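Local coordinates for protein glycoside hydrolase family 31 (Trueperella pyogenes, PDB 5I0F) that degrades cycloalternan as a family 31 glycoside hydrolase, working through a covalent glycosyl-enzyme intermediate, at residues 547-558 with 640-651. Sequence-based numbering, arbitrary orientation.
Sequences GITAGACGILYW and TRQCLQTGKPLM
L556 packs on L644 and L650, and M651 on W558, where the last turn of helix 537-551 of the (beta/alpha)8 barrel, its loop and the start of barrel strand 558-561 meet the end of helix 617-646 and the chain running into strand 651-652 of the C-terminal beta sheet. Helix 537-551 ends in a Schellman motif, with G554 at positive phi as its C-prime residue, and the loop then brings L556 round. The CG of L556 stands anti to its backbone N (chi1 -176°), carrying the branched end to the other segment. L556 CD2 meets L644 CD2 at 3.8 Å, near T640 CG2, while L556 CD1 lies 3.7 Å from L650 CB and also touches C643 CB; a forked leucine suits a place with neighbours on two sides. L556 CD2 also lies over the rim of one face of the Y557 ring, whose OH packs 3.4 Å from T640 CG2 and hydrogen-bonds to A288 O. M651 is fully extended, the shape that takes its flexible thioether to W558: M651 SD lies 4.4 Å from the centroid of the six-membered ring, 47° off the normal, an oblique Met-aromatic contact. M651 CE reaches I548 CG1, the two side chains crossing at about a right angle. Lacking a side chain, G547 fits between sulfur and indole, its CA 3.9 Å from M651 SD and 3.2 Å above the plane of the W558 ring, over its centre. G551, equally bare, brings its CA to 4.1 Å from M651 O, and the P649 ring packs on the G551 carbonyl. No direct hydrogen bond spans the segments, but two waters bridge them: one donates to both I548 O and M651 O, and another donates to L556 O while accepting from M651 N at 2.9 Å.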
loop_
_atom_site.group_PDB
_atom_site.type_symbol
_atom_site.label_atom_id
_atom_site.label_comp_id
_atom_site.label_asym_id
_atom_site.label_seq_id
_atom_site.Cartn_x
_atom_site.Cartn_y
_atom_site.Cartn_z
ATOM N N GLY A 547 0.742 -11.783 -0.462
ATOM C CA GLY A 547 1.709 -12.111 -1.500
ATOM C C GLY A 547 1.114 -12.846 -2.686
ATOM O O GLY A 547 1.456 -12.563 -3.820
ATOM N N ILE A 548 0.212 -13.791 -2.408
ATOM C CA ILE A 548 -0.469 -14.547 -3.451
ATOM C C ILE A 548 -1.378 -13.641 -4.281
ATOM O O ILE A 548 -1.351 -13.704 -5.524
ATOM C CB ILE A 548 -1.263 -15.729 -2.854
ATOM C CG1 ILE A 548 -0.300 -16.670 -2.134
ATOM C CG2 ILE A 548 -2.044 -16.474 -3.940
ATOM C CD1 ILE A 548 -0.988 -17.717 -1.287
ATOM N N THR A 549 -2.154 -12.781 -3.607
ATOM C CA THR A 549 -3.062 -11.891 -4.295
ATOM C C THR A 549 -2.288 -10.822 -5.074
ATOM O O THR A 549 -2.658 -10.519 -6.211
ATOM C CB THR A 549 -4.101 -11.246 -3.363
ATOM O OG1 THR A 549 -3.480 -10.556 -2.280
ATOM C CG2 THR A 549 -5.041 -12.294 -2.809
ATOM N N ALA A 550 -1.201 -10.301 -4.493
ATOM C CA ALA A 550 -0.377 -9.320 -5.210
ATOM C C ALA A 550 0.204 -9.981 -6.481
ATOM O O ALA A 550 0.163 -9.396 -7.568
ATOM C CB ALA A 550 0.727 -8.784 -4.316
ATOM N N GLY A 551 0.695 -11.211 -6.338
ATOM C CA GLY A 551 1.191 -11.999 -7.480
ATOM C C GLY A 551 0.168 -12.169 -8.595
ATOM O O GLY A 551 0.480 -11.995 -9.799
ATOM N N ALA A 552 -1.073 -12.423 -8.189
ATOM C CA ALA A 552 -2.187 -12.619 -9.111
ATOM C C ALA A 552 -2.633 -11.339 -9.850
ATOM O O ALA A 552 -3.484 -11.426 -10.747
ATOM C CB ALA A 552 -3.367 -13.265 -8.375
ATOM N N CYS A 553 -2.069 -10.181 -9.496
ATOM C CA CYS A 553 -2.265 -8.937 -10.242
ATOM C C CYS A 553 -0.980 -8.420 -10.879
ATOM O O CYS A 553 -0.935 -7.291 -11.375
ATOM C CB CYS A 553 -2.877 -7.892 -9.308
ATOM S SG CYS A 553 -4.431 -8.496 -8.612
ATOM N N GLY A 554 0.049 -9.259 -10.908
ATOM C CA GLY A 554 1.285 -8.947 -11.589
ATOM C C GLY A 554 2.357 -8.262 -10.775
ATOM O O GLY A 554 3.307 -7.754 -11.352
ATOM N N ILE A 555 2.224 -8.247 -9.443
ATOM C CA ILE A 555 3.273 -7.751 -8.556
ATOM C C ILE A 555 4.157 -8.955 -8.270
ATOM O O ILE A 555 3.836 -9.784 -7.404
ATOM C CB ILE A 555 2.702 -7.168 -7.249
ATOM C CG1 ILE A 555 1.787 -5.970 -7.522
ATOM C CG2 ILE A 555 3.824 -6.758 -6.293
ATOM C CD1 ILE A 555 2.464 -4.770 -8.153
ATOM N N LEU A 556 5.257 -9.052 -9.008
ATOM C CA LEU A 556 6.112 -10.243 -9.027
ATOM C C LEU A 556 7.097 -10.302 -7.861
ATOM O O LEU A 556 7.253 -11.352 -7.230
ATOM C CB LEU A 556 6.883 -10.286 -10.356
ATOM C CG LEU A 556 7.790 -11.469 -10.699
ATOM C CD1 LEU A 556 6.959 -12.715 -10.785
ATOM C CD2 LEU A 556 8.494 -11.264 -12.038
ATOM N N TYR A 557 7.788 -9.194 -7.606
ATOM C CA TYR A 557 8.889 -9.146 -6.656
ATOM C C TYR A 557 8.378 -8.648 -5.297
ATOM O O TYR A 557 8.580 -7.486 -4.914
ATOM C CB TYR A 557 10.002 -8.235 -7.196
ATOM C CG TYR A 557 10.534 -8.565 -8.573
ATOM C CD1 TYR A 557 11.389 -9.640 -8.758
ATOM C CD2 TYR A 557 10.219 -7.781 -9.680
ATOM C CE1 TYR A 557 11.894 -9.959 -10.020
ATOM C CE2 TYR A 557 10.710 -8.084 -10.941
ATOM C CZ TYR A 557 11.570 -9.150 -11.098
ATOM O OH TYR A 557 12.089 -9.481 -12.318
ATOM N N TRP A 558 7.694 -9.533 -4.595
ATOM C CA TRP A 558 6.993 -9.220 -3.387
ATOM C C TRP A 558 7.681 -9.859 -2.198
ATOM O O TRP A 558 8.156 -10.992 -2.271
ATOM C CB TRP A 558 5.554 -9.717 -3.493
ATOM C CG TRP A 558 4.729 -9.534 -2.266
ATOM C CD1 TRP A 558 3.863 -8.534 -2.011
ATOM C CD2 TRP A 558 4.691 -10.403 -1.129
ATOM N NE1 TRP A 558 3.283 -8.708 -0.770
ATOM C CE2 TRP A 558 3.776 -9.854 -0.211
ATOM C CE3 TRP A 558 5.332 -11.612 -0.805
ATOM C CZ2 TRP A 558 3.475 -10.471 0.997
ATOM C CZ3 TRP A 558 5.051 -12.206 0.405
ATOM C CH2 TRP A 558 4.129 -11.640 1.296
ATOM N N THR A 640 11.939 -16.705 -12.273
ATOM C CA THR A 640 11.636 -15.290 -12.538
ATOM C C THR A 640 11.779 -14.926 -14.020
ATOM O O THR A 640 10.897 -14.285 -14.595
ATOM C CB THR A 640 12.514 -14.371 -11.690
ATOM O OG1 THR A 640 12.207 -14.569 -10.309
ATOM C CG2 THR A 640 12.286 -12.902 -12.059
ATOM N N ARG A 641 12.887 -15.314 -14.633
ATOM C CA ARG A 641 13.041 -15.134 -16.084
ATOM C C ARG A 641 11.872 -15.768 -16.851
ATOM O O ARG A 641 11.312 -15.150 -17.759
ATOM C CB ARG A 641 14.383 -15.712 -16.587
ATOM C CG ARG A 641 15.587 -14.870 -16.199
ATOM C CD ARG A 641 16.865 -15.333 -16.907
ATOM N NE ARG A 641 17.359 -16.676 -16.493
ATOM C CZ ARG A 641 18.555 -16.954 -15.945
ATOM N NH1 ARG A 641 19.466 -15.992 -15.719
ATOM N NH2 ARG A 641 18.855 -18.222 -15.613
ATOM N N GLN A 642 11.517 -16.998 -16.491
ATOM C CA GLN A 642 10.357 -17.650 -17.096
ATOM C C GLN A 642 9.066 -16.860 -16.867
ATOM O O GLN A 642 8.285 -16.698 -17.799
ATOM C CB GLN A 642 10.188 -19.104 -16.619
ATOM C CG GLN A 642 11.084 -20.082 -17.357
ATOM C CD GLN A 642 10.657 -20.261 -18.807
ATOM O OE1 GLN A 642 9.481 -20.548 -19.089
ATOM N NE2 GLN A 642 11.598 -20.077 -19.740
ATOM N N CYS A 643 8.858 -16.369 -15.651
ATOM C CA CYS A 643 7.681 -15.541 -15.341
ATOM C C CYS A 643 7.548 -14.291 -16.215
ATOM O O CYS A 643 6.438 -13.880 -16.534
ATOM C CB CYS A 643 7.681 -15.090 -13.873
ATOM S SG CYS A 643 7.412 -16.418 -12.671
ATOM N N LEU A 644 8.668 -13.674 -16.574
ATOM C CA LEU A 644 8.641 -12.502 -17.438
ATOM C C LEU A 644 8.168 -12.887 -18.841
ATOM O O LEU A 644 7.475 -12.097 -19.478
ATOM C CB LEU A 644 10.022 -11.823 -17.511
ATOM C CG LEU A 644 10.645 -11.264 -16.219
ATOM C CD1 LEU A 644 11.945 -10.524 -16.521
ATOM C CD2 LEU A 644 9.684 -10.368 -15.486
ATOM N N GLN A 645 8.569 -14.071 -19.318
ATOM C CA GLN A 645 8.084 -14.566 -20.613
ATOM C C GLN A 645 6.623 -15.028 -20.541
ATOM O O GLN A 645 5.843 -14.686 -21.401
ATOM C CB GLN A 645 8.979 -15.645 -21.234
ATOM C CG GLN A 645 8.378 -16.126 -22.569
ATOM C CD GLN A 645 9.334 -16.297 -23.737
ATOM O OE1 GLN A 645 10.269 -15.483 -23.979
ATOM N NE2 GLN A 645 9.054 -17.336 -24.541
ATOM N N THR A 646 6.239 -15.756 -19.503
ATOM C CA THR A 646 4.905 -16.365 -19.477
ATOM C C THR A 646 3.813 -15.447 -18.948
ATOM O O THR A 646 2.643 -15.651 -19.260
ATOM C CB THR A 646 4.890 -17.637 -18.617
ATOM O OG1 THR A 646 5.109 -17.281 -17.238
ATOM C CG2 THR A 646 5.941 -18.639 -19.099
ATOM N N GLY A 647 4.171 -14.484 -18.100
ATOM C CA GLY A 647 3.196 -13.626 -17.428
ATOM C C GLY A 647 2.659 -14.197 -16.113
ATOM O O GLY A 647 1.888 -13.534 -15.425
ATOM N N LYS A 648 3.068 -15.413 -15.751
ATOM C CA LYS A 648 2.677 -15.996 -14.479
ATOM C C LYS A 648 3.378 -15.344 -13.252
ATOM O O LYS A 648 4.482 -14.791 -13.360
ATOM C CB LYS A 648 2.966 -17.485 -14.481
ATOM C CG LYS A 648 2.118 -18.262 -15.468
ATOM C CD LYS A 648 2.309 -19.745 -15.229
ATOM C CE LYS A 648 1.675 -20.576 -16.307
ATOM N NZ LYS A 648 1.999 -21.993 -16.036
ATOM N N PRO A 649 2.737 -15.404 -12.083
ATOM C CA PRO A 649 3.400 -15.006 -10.845
ATOM C C PRO A 649 4.533 -15.960 -10.460
ATOM O O PRO A 649 4.565 -17.091 -10.926
ATOM C CB PRO A 649 2.290 -15.101 -9.795
ATOM C CG PRO A 649 1.013 -15.237 -10.541
ATOM C CD PRO A 649 1.337 -15.806 -11.871
ATOM N N LEU A 650 5.436 -15.503 -9.606
ATOM C CA LEU A 650 6.443 -16.377 -8.995
ATOM C C LEU A 650 5.818 -16.989 -7.749
ATOM O O LEU A 650 5.802 -18.190 -7.601
ATOM C CB LEU A 650 7.717 -15.612 -8.655
ATOM C CG LEU A 650 8.859 -16.396 -8.019
ATOM C CD1 LEU A 650 9.410 -17.427 -8.993
ATOM C CD2 LEU A 650 9.961 -15.440 -7.594
ATOM N N MET A 651 5.275 -16.148 -6.872
ATOM C CA MET A 651 4.459 -16.602 -5.742
ATOM C C MET A 651 3.037 -16.741 -6.240
ATOM O O MET A 651 2.331 -15.751 -6.425
ATOM C CB MET A 651 4.555 -15.611 -4.579
ATOM C CG MET A 651 3.805 -16.028 -3.333
ATOM S SD MET A 651 4.277 -14.967 -1.948
ATOM C CE MET A 651 3.402 -15.761 -0.597
HETATM O O HOH W 1 -0.428 -15.667 -7.318
HETATM O O HOH W 2 5.250 -13.293 -7.385
#